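Local structure of aminopeptidase (Aneurinibacillus sp., 2EK8) at residues H7-R12 and V392-Y397; N90-A95 and T190-G195; A118-G123 and V142-N147; N220-I225 and I291-G296; K306-L311 and F361-V366. The protein is probably a zinc-dependent exopeptidase that removes residues from the amino terminus of peptides, built from an M28 peptidase domain and an inserted PA domain. One frame throughout, in Å; residues are numbered along the deposited sequence.

In the fold
The five contacts divide between two lobes. Contacts 2 and 3 lie in the PA lobe, with centres about 17 Å apart, and meet where Val-191 packs on Ile-143. Contacts 1, 4 and 5 belong to the peptidase lobe; the centres of contacts 2 and 4 are about 50 Å apart. Val-396 of contact 1 packs on Ile-223 and Ile-225 of contact 4, and Val-392 on Phe-361 of contact 5. Contacts 4 and 5 reach neighbouring strands, 294-300 and 358-364. Contact 5 lies beside the zinc centre of Asp-240 and Asp-301, the Ile-362 side chain about 7 Å from a zinc ion; in contact 1, the Thr-10 side chain is about 5 Å from a zinc ion of another site.

Contact 1: H7-R12 and V392-Y397; sequences HQITKR and VGSAVY
Ile-9 leans on one side of helix 382-400, and its two branches divide the work. The CG2 methyl sits over the backbone of Gly-393, 3.9 Å from Gly-393 CA, while CG1 and CD1 run on toward Tyr-397, with Ile-9 CG1 3.8 Å from Tyr-397 CB. CD1 lies obliquely against the ring, at a separation modelled too short to be relied upon. CG2 is anti to the backbone N of Ile-9 and CG1 beside it (chi1 -55°), which sends one branch to the glycine and the other to the tyrosine. Gly-393 has no side chain, and CG2 rests directly on the helix backbone. Ser-394 OG approaches Ile-9 CB at 3.7 Å, but its hydrogen bond goes to the carbonyl of Asp-390 one turn back.

Further out, the aliphatic part of Gln-8 passes the outer end of the tyrosine, Gln-8 CG 3.9 Å from Tyr-397 OH. Its amide turns the other way, where Arg-12 NH1 donates to Gln-8 OE1 (2.8 Å) and also to Gln-8 O (2.8 Å). The latter bond falls on a lone pair, and both acceptors lie near the guanidinium plane. Leu-258 touches Gln-8, Arg-12 and Tyr-397, and Leu-334 of helix 322-334 touches Thr-10 and Ser-394.

No hydrogen bond crosses between 7-12 and 392-397. The N-terminal helix is therefore seated on helix 382-400 by packing, much of it apolar, while Arg-12 bonds to Gln-8 within its own segment and Ser-394 to Asp-390, close to where Thr-13 and Asp-390 bind zinc.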
# COMPACT_ATOMS: atom_id res chain seq x y z
N HIS A 7 -4.06 2.41 -30.82
CA HIS A 7 -3.24 3.49 -31.34
C HIS A 7 -3.64 4.86 -30.79
O HIS A 7 -2.79 5.74 -30.65
CB HIS A 7 -3.27 3.48 -32.88
CG HIS A 7 -2.48 2.36 -33.48
ND1 HIS A 7 -2.50 2.07 -34.83
CD2 HIS A 7 -1.64 1.46 -32.92
CE1 HIS A 7 -1.70 1.04 -35.07
NE2 HIS A 7 -1.17 0.65 -33.93
N GLN A 8 -4.92 5.05 -30.47
CA GLN A 8 -5.37 6.32 -29.92
C GLN A 8 -4.65 6.58 -28.59
O GLN A 8 -4.41 7.73 -28.21
CB GLN A 8 -6.88 6.32 -29.70
CG GLN A 8 -7.71 6.36 -30.98
CD GLN A 8 -7.34 7.52 -31.89
OE1 GLN A 8 -6.98 8.60 -31.43
NE2 GLN A 8 -7.43 7.30 -33.20
N ILE A 9 -4.30 5.50 -27.90
CA ILE A 9 -3.60 5.60 -26.62
C ILE A 9 -2.09 5.60 -26.82
O ILE A 9 -1.40 6.55 -26.44
CB ILE A 9 -3.94 4.39 -25.68
CG1 ILE A 9 -5.45 4.28 -25.49
CG2 ILE A 9 -3.25 4.56 -24.34
CD1 ILE A 9 -6.16 3.71 -26.68
N THR A 10 -1.58 4.55 -27.46
CA THR A 10 -0.15 4.39 -27.67
C THR A 10 0.55 5.52 -28.42
O THR A 10 1.75 5.73 -28.24
CB THR A 10 0.17 3.03 -28.36
OG1 THR A 10 -0.35 3.01 -29.69
CG2 THR A 10 -0.44 1.89 -27.56
N LYS A 11 -0.17 6.26 -29.26
CA LYS A 11 0.47 7.36 -29.98
C LYS A 11 0.50 8.63 -29.14
O LYS A 11 1.15 9.61 -29.52
CB LYS A 11 -0.25 7.63 -31.32
CG LYS A 11 -1.55 8.41 -31.23
CD LYS A 11 -1.95 8.91 -32.62
CE LYS A 11 -3.21 9.76 -32.60
NZ LYS A 11 -4.43 8.95 -32.39
N ARG A 12 -0.17 8.61 -28.00
CA ARG A 12 -0.24 9.78 -27.12
C ARG A 12 0.45 9.68 -25.76
O ARG A 12 0.63 10.69 -25.08
CB ARG A 12 -1.70 10.18 -26.89
CG ARG A 12 -2.44 10.66 -28.12
CD ARG A 12 -3.78 11.26 -27.72
NE ARG A 12 -4.45 11.92 -28.83
CZ ARG A 12 -5.12 11.29 -29.79
NH1 ARG A 12 -5.21 9.96 -29.78
NH2 ARG A 12 -5.69 11.98 -30.77
N VAL A 392 -2.33 -0.30 -19.63
CA VAL A 392 -3.45 0.09 -18.79
C VAL A 392 -4.38 1.04 -19.54
O VAL A 392 -5.60 0.90 -19.48
CB VAL A 392 -2.95 0.74 -17.49
CG1 VAL A 392 -4.13 1.34 -16.71
CG2 VAL A 392 -2.24 -0.31 -16.64
N GLY A 393 -3.80 1.98 -20.28
CA GLY A 393 -4.60 2.93 -21.04
C GLY A 393 -5.44 2.25 -22.10
O GLY A 393 -6.62 2.56 -22.26
N SER A 394 -4.86 1.31 -22.83
CA SER A 394 -5.61 0.61 -23.86
C SER A 394 -6.65 -0.33 -23.25
O SER A 394 -7.71 -0.56 -23.84
CB SER A 394 -4.65 -0.17 -24.76
OG SER A 394 -3.82 0.73 -25.46
N ALA A 395 -6.36 -0.85 -22.06
CA ALA A 395 -7.31 -1.74 -21.39
C ALA A 395 -8.53 -0.92 -20.99
O ALA A 395 -9.67 -1.35 -21.19
CB ALA A 395 -6.66 -2.36 -20.15
N VAL A 396 -8.29 0.27 -20.46
CA VAL A 396 -9.36 1.17 -20.05
C VAL A 396 -10.12 1.65 -21.28
O VAL A 396 -11.35 1.72 -21.28
CB VAL A 396 -8.81 2.41 -19.29
CG1 VAL A 396 -9.90 3.48 -19.14
CG2 VAL A 396 -8.32 1.99 -17.90
N TYR A 397 -9.38 1.97 -22.34
CA TYR A 397 -9.99 2.46 -23.56
C TYR A 397 -10.84 1.41 -24.26
O TYR A 397 -11.81 1.74 -24.93
CB TYR A 397 -8.92 2.99 -24.52
CG TYR A 397 -9.49 3.78 -25.68
CD1 TYR A 397 -10.23 4.94 -25.47
CD2 TYR A 397 -9.27 3.37 -26.99
CE1 TYR A 397 -10.74 5.69 -26.54
CE2 TYR A 397 -9.76 4.10 -28.07
CZ TYR A 397 -10.49 5.25 -27.84
OH TYR A 397 -10.98 5.96 -28.92

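Contact 2: N90-A95 and T190-G195; sequences NSDVTA and TVKVAG
Val-191 O takes two donors from strand 91-99: Ser-91 OG at 2.9 Å and Val-93 N at 3.2 Å. They come from opposite faces of the carbonyl plane, the hydroxyl well above it, so neither uses a lone pair. Ser-91 OG is turned in between its own backbone N and carbonyl carbon (chi1 70°), which brings it from its face of the sheet down onto the carbonyl of the neighbouring strand.

Val-191 N in turn donates to Val-93 O at 2.9 Å. Ser-91 and Val-193 are a second hydrogen-bonded pair, Ser-91 N to Val-193 O and Val-193 N to Ser-91 O (2.7 Å). Near the end of the pair, a water lies 2.6 Å from both Asp-92 OD1 and Val-193 O.

Ser-91, Val-93, Val-191 and Val-193 share one face, which strands 141-145 and 165-169 cover through Ala-141, Ile-143 and Ala-165. On the other face the two threonines lie side by side, their methyls tight at 3.4 Å between Thr-94 CG2 and Thr-190 CG2, and Lys-192 CG passes beside Asp-92 CA.

Strand 70-75 pairs with the far edge of 190-194. Hydrogen-bonded and non-hydrogen-bonded pairs following in turn make this an antiparallel ladder in the PA lobe.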
# COMPACT_ATOMS: atom_id res chain seq x y z
N ASN A 90 4.58 3.82 25.06
CA ASN A 90 5.85 4.05 25.75
C ASN A 90 5.89 3.11 26.95
O ASN A 90 4.85 2.63 27.40
CB ASN A 90 5.94 5.50 26.23
CG ASN A 90 6.06 6.49 25.08
OD1 ASN A 90 5.45 7.55 25.10
ND2 ASN A 90 6.87 6.14 24.09
N SER A 91 7.08 2.83 27.46
CA SER A 91 7.21 1.95 28.62
C SER A 91 8.56 2.07 29.31
O SER A 91 9.56 2.47 28.70
CB SER A 91 6.99 0.49 28.21
OG SER A 91 8.07 0.02 27.43
N ASP A 92 8.58 1.72 30.59
CA ASP A 92 9.78 1.74 31.41
C ASP A 92 9.62 0.60 32.40
O ASP A 92 9.53 0.81 33.61
CB ASP A 92 9.89 3.07 32.18
CG ASP A 92 9.88 4.28 31.26
OD1 ASP A 92 8.88 4.48 30.55
OD2 ASP A 92 10.88 5.02 31.26
N VAL A 93 9.56 -0.62 31.88
CA VAL A 93 9.38 -1.80 32.71
C VAL A 93 10.54 -2.78 32.66
O VAL A 93 11.18 -2.97 31.62
CB VAL A 93 8.09 -2.56 32.32
CG1 VAL A 93 8.17 -3.00 30.86
CG2 VAL A 93 7.88 -3.76 33.23
N THR A 94 10.81 -3.40 33.81
CA THR A 94 11.86 -4.39 33.95
C THR A 94 11.25 -5.51 34.78
O THR A 94 10.95 -5.33 35.96
CB THR A 94 13.08 -3.82 34.71
OG1 THR A 94 12.64 -3.26 35.95
CG2 THR A 94 13.76 -2.75 33.88
N ALA A 95 11.04 -6.66 34.15
CA ALA A 95 10.44 -7.79 34.85
C ALA A 95 10.82 -9.11 34.19
O ALA A 95 11.56 -9.13 33.20
CB ALA A 95 8.93 -7.64 34.87
N THR A 190 14.36 -5.98 30.12
CA THR A 190 14.01 -4.57 30.25
C THR A 190 13.49 -4.04 28.93
O THR A 190 14.11 -4.22 27.88
CB THR A 190 15.23 -3.73 30.68
OG1 THR A 190 15.63 -4.10 32.00
CG2 THR A 190 14.89 -2.25 30.66
N VAL A 191 12.34 -3.37 28.99
CA VAL A 191 11.74 -2.80 27.80
C VAL A 191 11.38 -1.34 28.08
O VAL A 191 10.44 -1.05 28.82
CB VAL A 191 10.46 -3.56 27.39
CG1 VAL A 191 9.83 -2.90 26.17
CG2 VAL A 191 10.80 -5.01 27.09
N LYS A 192 12.15 -0.43 27.49
CA LYS A 192 11.92 0.99 27.67
C LYS A 192 11.70 1.67 26.33
O LYS A 192 12.59 1.68 25.47
CB LYS A 192 13.09 1.65 28.40
CG LYS A 192 13.18 1.31 29.87
CD LYS A 192 14.26 2.14 30.56
CE LYS A 192 14.35 1.83 32.05
NZ LYS A 192 15.37 2.67 32.73
N VAL A 193 10.52 2.24 26.15
CA VAL A 193 10.17 2.93 24.92
C VAL A 193 9.84 4.38 25.26
O VAL A 193 8.90 4.65 26.01
CB VAL A 193 8.94 2.29 24.25
CG1 VAL A 193 8.58 3.05 22.98
CG2 VAL A 193 9.24 0.83 23.92
N ALA A 194 10.62 5.31 24.71
CA ALA A 194 10.41 6.73 24.96
C ALA A 194 10.45 7.51 23.66
O ALA A 194 11.22 7.19 22.75
CB ALA A 194 11.47 7.25 25.92
N GLY A 195 9.62 8.54 23.57
CA GLY A 195 9.58 9.35 22.37
C GLY A 195 8.34 9.10 21.52
O GLY A 195 7.81 10.02 20.90
O HOH W 1 9.37 5.76 28.30

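Contact 3: A118-G123 and V142-N147; sequences ALIQRG and VIIYNN
Ile-120 and Ile-144 lie side by side and point the same way from neighbouring parallel strands. Ile-144 CD1 presses on Ile-120 CB at 3.2 Å, tighter than usual van der Waals contact, while Ile-120 CD1 reaches Val-142 CG1 at 3.5 Å. Ala-118 shares this face, and helix 127-136 covers it through Ala-134 and Lys-130.

The Tyr-145 ring occupies the other face. Its CG stands between the backbone N and the carbonyl carbon (chi1 59°), folding the ring back across strand 117-121. Gln-121 CA lies over one ring face in a CH-pi contact, 3.8 Å from the centroid, and Gln-121 CB lies close to Tyr-145 CZ. The Leu-119 and Tyr-145 side chains cross at about a right angle, Leu-119 CD2 3.3 Å from Tyr-145 CD1. Helix 171-182 closes over both.

Between the faces run the backbone bonds. Ile-120 is gripped on both its N and its O, giving to Ile-143 O (2.7 Å) and taking from Tyr-145 N (2.9 Å); Ala-118 O and Arg-122 N extend the series. At the polar edge, the fully extended Arg-122 lies alongside Asn-146, and its NH1 makes a weak bond to Asn-146 OD1 at 3.1 Å. That oxygen also takes Asn-147 N at 2.6 Å and the backbone N of Thr-148, so the Asn-146 amide is fixed in the turn that follows the strand.

Strands 117-121 and 141-145, joined by helix 127-136, form a beta-alpha-beta crossover. Its backbone bonds are flanked by apolar packing that leaves Tyr-145 OH buried without a partner; the ring is positioned by its carbon surface, not by its hydroxyl.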
# COMPACT_ATOMS: atom_id res chain seq x y z
N ALA A 118 6.20 -10.35 27.86
CA ALA A 118 5.95 -11.54 27.05
C ALA A 118 6.90 -11.66 25.86
O ALA A 118 7.19 -10.68 25.19
CB ALA A 118 4.50 -11.53 26.55
N LEU A 119 7.38 -12.88 25.64
CA LEU A 119 8.27 -13.16 24.52
C LEU A 119 7.38 -13.91 23.53
O LEU A 119 6.91 -15.01 23.83
CB LEU A 119 9.42 -14.07 24.97
CG LEU A 119 10.74 -13.98 24.21
CD1 LEU A 119 11.59 -15.20 24.52
CD2 LEU A 119 10.49 -13.89 22.72
N ILE A 120 7.14 -13.31 22.37
CA ILE A 120 6.27 -13.93 21.37
C ILE A 120 6.97 -14.13 20.03
O ILE A 120 7.81 -13.33 19.63
CB ILE A 120 5.01 -13.08 21.14
CG1 ILE A 120 4.35 -12.73 22.47
CG2 ILE A 120 4.03 -13.84 20.25
CD1 ILE A 120 3.13 -11.84 22.34
N GLN A 121 6.60 -15.21 19.35
CA GLN A 121 7.17 -15.54 18.05
C GLN A 121 6.25 -15.10 16.92
O GLN A 121 5.03 -15.23 17.00
CB GLN A 121 7.40 -17.05 17.96
CG GLN A 121 7.96 -17.51 16.62
CD GLN A 121 8.19 -19.00 16.57
OE1 GLN A 121 7.27 -19.79 16.78
NE2 GLN A 121 9.42 -19.40 16.28
N ARG A 122 6.85 -14.57 15.85
CA ARG A 122 6.09 -14.13 14.69
C ARG A 122 5.52 -15.38 14.02
O ARG A 122 6.22 -16.38 13.87
CB ARG A 122 7.02 -13.39 13.72
CG ARG A 122 6.33 -12.82 12.49
CD ARG A 122 7.34 -12.09 11.61
NE ARG A 122 6.74 -11.50 10.42
CZ ARG A 122 7.41 -10.80 9.51
NH1 ARG A 122 8.71 -10.60 9.66
NH2 ARG A 122 6.78 -10.30 8.46
N GLY A 123 4.25 -15.32 13.63
CA GLY A 123 3.64 -16.48 13.00
C GLY A 123 2.59 -16.17 11.94
O GLY A 123 2.93 -15.82 10.81
N VAL A 142 5.84 -6.28 25.40
CA VAL A 142 5.92 -7.44 24.53
C VAL A 142 7.14 -7.41 23.62
O VAL A 142 7.47 -6.37 23.04
CB VAL A 142 4.66 -7.57 23.63
CG1 VAL A 142 4.79 -8.78 22.73
CG2 VAL A 142 3.42 -7.69 24.50
N ILE A 143 7.82 -8.55 23.52
CA ILE A 143 8.99 -8.69 22.68
C ILE A 143 8.65 -9.75 21.63
O ILE A 143 8.38 -10.90 21.97
CB ILE A 143 10.22 -9.16 23.48
CG1 ILE A 143 10.59 -8.12 24.53
CG2 ILE A 143 11.39 -9.41 22.53
CD1 ILE A 143 11.75 -8.53 25.43
N ILE A 144 8.66 -9.35 20.36
CA ILE A 144 8.35 -10.27 19.27
C ILE A 144 9.62 -10.56 18.48
O ILE A 144 10.35 -9.64 18.12
CB ILE A 144 7.32 -9.65 18.30
CG1 ILE A 144 6.10 -9.14 19.06
CG2 ILE A 144 6.92 -10.68 17.26
CD1 ILE A 144 5.25 -10.22 19.68
N TYR A 145 9.90 -11.84 18.21
CA TYR A 145 11.08 -12.18 17.43
C TYR A 145 10.71 -12.68 16.03
O TYR A 145 9.75 -13.42 15.85
CB TYR A 145 11.98 -13.19 18.16
CG TYR A 145 11.36 -14.52 18.53
CD1 TYR A 145 10.42 -14.62 19.55
CD2 TYR A 145 11.78 -15.69 17.90
CE1 TYR A 145 9.92 -15.86 19.96
CE2 TYR A 145 11.28 -16.93 18.29
CZ TYR A 145 10.36 -17.01 19.32
OH TYR A 145 9.88 -18.24 19.71
N ASN A 146 11.50 -12.25 15.05
CA ASN A 146 11.30 -12.57 13.64
C ASN A 146 11.40 -14.05 13.26
O ASN A 146 11.90 -14.87 14.03
CB ASN A 146 12.29 -11.76 12.79
CG ASN A 146 11.70 -11.33 11.47
OD1 ASN A 146 11.17 -12.14 10.71
ND2 ASN A 146 11.81 -10.04 11.17
N ASN A 147 10.93 -14.36 12.05
CA ASN A 147 10.97 -15.71 11.51
C ASN A 147 12.14 -15.86 10.54
O ASN A 147 12.46 -16.97 10.12
CB ASN A 147 9.67 -16.03 10.76
CG ASN A 147 8.50 -16.25 11.69
OD1 ASN A 147 8.54 -17.10 12.57
ND2 ASN A 147 7.43 -15.48 11.49

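Contact 4: N220-I225 and I291-G296; sequences NDIIII and IKRTIG
The guanidinium of Arg-293 has Ile-222 CG1 over one face and the carbonyl of Asn-220 at its edge. NH1 donates to Asn-220 O at 2.9 Å, the oxygen lying 20° out of the guanidinium plane. Ile-222 CD1 follows the same nitrogen, 3.7 Å from Arg-293 NH1. A bend in the arginine chain (chi3 -65°) folds its end back over strand 222-228, while NE keeps a salt bridge with Asp-289 of helix 288-293, one turn earlier. With NE and NH1 held by different partners, the rotation of the group is probably well fixed. The Asn-220 amide also lies beside the aliphatic part of the arginine, though its modelled approach is too close to be relied upon.

Beyond these flat groups Ile-295 packs on two residues. Its CG1 meets Ile-223 CG1 at 3.6 Å, and its other branch meets the carboxylate of Asp-221 at about a right angle, Ile-295 CG2 3.6 Å from Asp-221 CG. Thr-294 OG1 passes Ile-222 CB at 3.8 Å, but bonds to the carbonyl of Glu-290.

Backbone bonds then join the strands. Ile-222 N gives to Arg-293 O at 2.9 Å and Ile-222 O takes Ile-295 N at 2.9 Å; further along, Ile-224 N reaches Gly-296 O at 3.0 Å. The second strand bends at Ile-295, between these last two bonds.

Strand 263-269 runs along the other edge of 222-228, and helix 382-400 packs on Ile-223 and Ile-225. Parallel central strands flanked by helices are the core of the M28 peptidase fold, and here helix 288-293 delivers the chain straight into one of them.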
# COMPACT_ATOMS: atom_id res chain seq x y z
N ASN A 220 -23.71 3.88 -18.49
CA ASN A 220 -23.73 4.40 -17.13
C ASN A 220 -22.59 3.72 -16.36
O ASN A 220 -22.56 3.76 -15.13
CB ASN A 220 -25.08 4.12 -16.46
CG ASN A 220 -25.28 2.65 -16.13
OD1 ASN A 220 -24.79 1.77 -16.83
ND2 ASN A 220 -26.02 2.39 -15.06
N ASP A 221 -21.65 3.13 -17.10
CA ASP A 221 -20.51 2.45 -16.50
C ASP A 221 -19.48 3.42 -15.94
O ASP A 221 -19.33 4.54 -16.41
CB ASP A 221 -19.78 1.55 -17.52
CG ASP A 221 -20.61 0.37 -17.99
OD1 ASP A 221 -21.61 0.02 -17.33
OD2 ASP A 221 -20.24 -0.21 -19.03
N ILE A 222 -18.75 2.96 -14.92
CA ILE A 222 -17.71 3.75 -14.29
C ILE A 222 -16.43 2.94 -14.19
O ILE A 222 -16.46 1.75 -13.87
CB ILE A 222 -18.08 4.14 -12.84
CG1 ILE A 222 -19.44 4.82 -12.79
CG2 ILE A 222 -16.98 5.04 -12.25
CD1 ILE A 222 -19.55 6.04 -13.64
N ILE A 223 -15.30 3.58 -14.49
CA ILE A 223 -14.01 2.92 -14.35
C ILE A 223 -13.14 3.85 -13.52
O ILE A 223 -13.11 5.06 -13.75
CB ILE A 223 -13.31 2.67 -15.70
CG1 ILE A 223 -14.06 1.59 -16.49
CG2 ILE A 223 -11.87 2.23 -15.45
CD1 ILE A 223 -13.37 1.18 -17.79
N ILE A 224 -12.45 3.28 -12.54
CA ILE A 224 -11.58 4.06 -11.67
C ILE A 224 -10.14 3.67 -11.95
O ILE A 224 -9.82 2.49 -12.05
CB ILE A 224 -11.89 3.77 -10.18
CG1 ILE A 224 -13.32 4.21 -9.84
CG2 ILE A 224 -10.87 4.48 -9.28
CD1 ILE A 224 -13.73 3.95 -8.39
N ILE A 225 -9.27 4.67 -12.10
CA ILE A 225 -7.85 4.43 -12.31
C ILE A 225 -7.18 5.12 -11.13
O ILE A 225 -7.32 6.33 -10.96
CB ILE A 225 -7.31 5.09 -13.61
CG1 ILE A 225 -8.02 4.52 -14.84
CG2 ILE A 225 -5.80 4.85 -13.72
CD1 ILE A 225 -9.39 5.11 -15.09
N ILE A 291 -21.42 1.98 -6.81
CA ILE A 291 -20.72 0.72 -6.63
C ILE A 291 -21.14 -0.31 -7.67
O ILE A 291 -20.30 -0.99 -8.26
CB ILE A 291 -20.96 0.14 -5.21
CG1 ILE A 291 -20.32 1.06 -4.17
CG2 ILE A 291 -20.36 -1.26 -5.10
CD1 ILE A 291 -20.73 0.75 -2.74
N LYS A 292 -22.44 -0.42 -7.93
CA LYS A 292 -22.89 -1.41 -8.91
C LYS A 292 -22.51 -1.04 -10.34
O LYS A 292 -22.37 -1.92 -11.19
CB LYS A 292 -24.41 -1.61 -8.82
CG LYS A 292 -25.25 -0.51 -9.43
CD LYS A 292 -26.72 -0.92 -9.46
CE LYS A 292 -27.57 0.09 -10.22
NZ LYS A 292 -29.01 -0.29 -10.22
N ARG A 293 -22.31 0.25 -10.61
CA ARG A 293 -21.96 0.70 -11.95
C ARG A 293 -20.46 0.74 -12.25
O ARG A 293 -20.06 0.93 -13.40
CB ARG A 293 -22.56 2.08 -12.21
CG ARG A 293 -24.07 2.08 -12.27
CD ARG A 293 -24.60 3.44 -12.71
NE ARG A 293 -24.32 4.49 -11.73
CZ ARG A 293 -23.65 5.60 -12.01
NH1 ARG A 293 -23.18 5.81 -13.23
NH2 ARG A 293 -23.46 6.51 -11.07
N THR A 294 -19.64 0.58 -11.22
CA THR A 294 -18.19 0.59 -11.42
C THR A 294 -17.77 -0.78 -11.95
O THR A 294 -17.70 -1.76 -11.20
CB THR A 294 -17.46 0.91 -10.10
OG1 THR A 294 -17.89 2.19 -9.64
CG2 THR A 294 -15.95 0.94 -10.32
N ILE A 295 -17.49 -0.84 -13.25
CA ILE A 295 -17.12 -2.10 -13.88
C ILE A 295 -15.69 -2.53 -13.63
O ILE A 295 -15.32 -3.68 -13.87
CB ILE A 295 -17.38 -2.05 -15.41
CG1 ILE A 295 -16.55 -0.94 -16.05
CG2 ILE A 295 -18.86 -1.81 -15.66
CD1 ILE A 295 -16.64 -0.91 -17.58
N GLY A 296 -14.87 -1.61 -13.13
CA GLY A 296 -13.49 -1.96 -12.85
C GLY A 296 -12.67 -0.85 -12.23
O GLY A 296 -12.90 0.33 -12.49

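Contact 5: K306-L311 and F361-V366; sequences KDAGDL and FIHAPV
Two backbone hydrogen bonds join 306-311 to 361-366: Gly-309 N to Pro-365 O and Ala-364 N to Asp-310 O, both 3.0 Å. The peptide before Pro-365 is cis, and it is just beyond this bond that Pro-365 O meets Gly-309 N. Weaker CA-H...O contacts fill in: His-363 CA lies 3.4 Å from Asp-310 O, and Gly-309 CA comes to 3.3 Å from Ala-364 O. Leu-311 and His-363 form an antiparallel non-hydrogen-bonded pair, their CA atoms 4.3 Å apart.

Side-chain packing gathers round His-363. Leu-311 CD1 lies over one face of the imidazole, 4.1 Å above its plane and offset toward the rim. With Leu-311 CG anti to its backbone nitrogen (chi1 -175°), the side chain lies back against the partner strand, where Leu-311 CD1 is also 3.5 Å from the backbone oxygen Ile-362 O. Ala-308 CB sits against His-363 CB at 3.5 Å. Helix 382-400 covers Leu-311, Phe-361 and His-363 on one side, through Ile-391, Val-392, Val-388 and Lys-384.

Charged and polar groups lie at the margin. Lys-306 NZ forms a salt bridge with its neighbour Asp-307, whose OD2 also takes Trp-369 NE1, and Lys-384 NZ bonds Gly-309 O.

Strand 358-364 is parallel to 294-300 and antiparallel to 310-315, so this contact marks the change to an antiparallel strand in the mixed sheet of the M28 domain, beside the zinc-binding centre that includes Asp-301.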
# COMPACT_ATOMS: atom_id res chain seq x y z
N LYS A 306 13.54 0.43 -13.34
CA LYS A 306 14.39 -0.31 -14.26
C LYS A 306 14.96 -1.54 -13.57
O LYS A 306 15.47 -2.45 -14.22
CB LYS A 306 15.54 0.58 -14.75
CG LYS A 306 16.53 0.96 -13.66
CD LYS A 306 17.57 1.95 -14.18
CE LYS A 306 18.62 2.23 -13.12
NZ LYS A 306 19.29 0.97 -12.67
N ASP A 307 14.86 -1.58 -12.24
CA ASP A 307 15.39 -2.69 -11.46
C ASP A 307 14.32 -3.64 -10.92
O ASP A 307 14.59 -4.43 -10.01
CB ASP A 307 16.24 -2.16 -10.31
CG ASP A 307 17.43 -1.35 -10.80
OD1 ASP A 307 18.03 -1.74 -11.82
OD2 ASP A 307 17.78 -0.33 -10.16
N ALA A 308 13.12 -3.56 -11.48
CA ALA A 308 12.03 -4.43 -11.07
C ALA A 308 11.80 -5.45 -12.19
O ALA A 308 12.32 -5.29 -13.29
CB ALA A 308 10.76 -3.61 -10.84
N GLY A 309 11.01 -6.48 -11.90
CA GLY A 309 10.74 -7.51 -12.88
C GLY A 309 9.66 -7.20 -13.90
O GLY A 309 9.37 -6.03 -14.17
N ASP A 310 9.05 -8.24 -14.46
CA ASP A 310 8.00 -8.08 -15.46
C ASP A 310 6.69 -7.59 -14.86
O ASP A 310 6.44 -7.75 -13.66
CB ASP A 310 7.72 -9.40 -16.18
CG ASP A 310 8.97 -10.04 -16.73
OD1 ASP A 310 9.74 -9.35 -17.44
OD2 ASP A 310 9.18 -11.24 -16.46
N LEU A 311 5.85 -7.02 -15.71
CA LEU A 311 4.55 -6.51 -15.29
C LEU A 311 3.63 -7.68 -14.95
O LEU A 311 3.65 -8.71 -15.63
CB LEU A 311 3.92 -5.69 -16.42
CG LEU A 311 2.59 -4.99 -16.13
CD1 LEU A 311 2.80 -3.96 -15.03
CD2 LEU A 311 2.08 -4.32 -17.40
N PHE A 361 -1.57 -3.26 -10.88
CA PHE A 361 -0.58 -3.42 -11.94
C PHE A 361 0.74 -2.99 -11.32
O PHE A 361 0.86 -1.88 -10.81
CB PHE A 361 -0.94 -2.55 -13.14
CG PHE A 361 -2.15 -3.04 -13.89
CD1 PHE A 361 -2.01 -3.74 -15.08
CD2 PHE A 361 -3.43 -2.84 -13.37
CE1 PHE A 361 -3.13 -4.25 -15.74
CE2 PHE A 361 -4.55 -3.35 -14.03
CZ PHE A 361 -4.40 -4.05 -15.21
N ILE A 362 1.72 -3.88 -11.36
CA ILE A 362 3.01 -3.62 -10.75
C ILE A 362 4.09 -4.49 -11.39
O ILE A 362 3.77 -5.50 -12.01
CB ILE A 362 2.92 -3.95 -9.24
CG1 ILE A 362 4.28 -3.78 -8.56
CG2 ILE A 362 2.41 -5.38 -9.06
CD1 ILE A 362 4.17 -3.82 -7.04
N HIS A 363 5.34 -4.07 -11.26
CA HIS A 363 6.45 -4.85 -11.80
C HIS A 363 6.96 -5.70 -10.64
O HIS A 363 7.35 -5.18 -9.59
CB HIS A 363 7.57 -3.93 -12.30
CG HIS A 363 7.19 -3.13 -13.51
ND1 HIS A 363 7.02 -3.69 -14.76
CD2 HIS A 363 6.95 -1.80 -13.66
CE1 HIS A 363 6.71 -2.74 -15.63
NE2 HIS A 363 6.66 -1.59 -14.99
N ALA A 364 6.92 -7.02 -10.83
CA ALA A 364 7.36 -7.95 -9.80
C ALA A 364 8.33 -8.98 -10.37
O ALA A 364 8.26 -9.32 -11.55
CB ALA A 364 6.15 -8.66 -9.19
N PRO A 365 9.28 -9.45 -9.54
CA PRO A 365 9.46 -9.03 -8.15
C PRO A 365 9.94 -7.58 -8.09
O PRO A 365 10.61 -7.11 -9.01
CB PRO A 365 10.49 -10.02 -7.62
CG PRO A 365 11.31 -10.32 -8.83
CD PRO A 365 10.26 -10.49 -9.90
N VAL A 366 9.60 -6.87 -7.02
CA VAL A 366 9.99 -5.47 -6.88
C VAL A 366 11.49 -5.27 -6.72
O VAL A 366 12.23 -6.19 -6.36
CB VAL A 366 9.26 -4.80 -5.69
CG1 VAL A 366 7.75 -4.88 -5.90
CG2 VAL A 366 9.66 -5.47 -4.38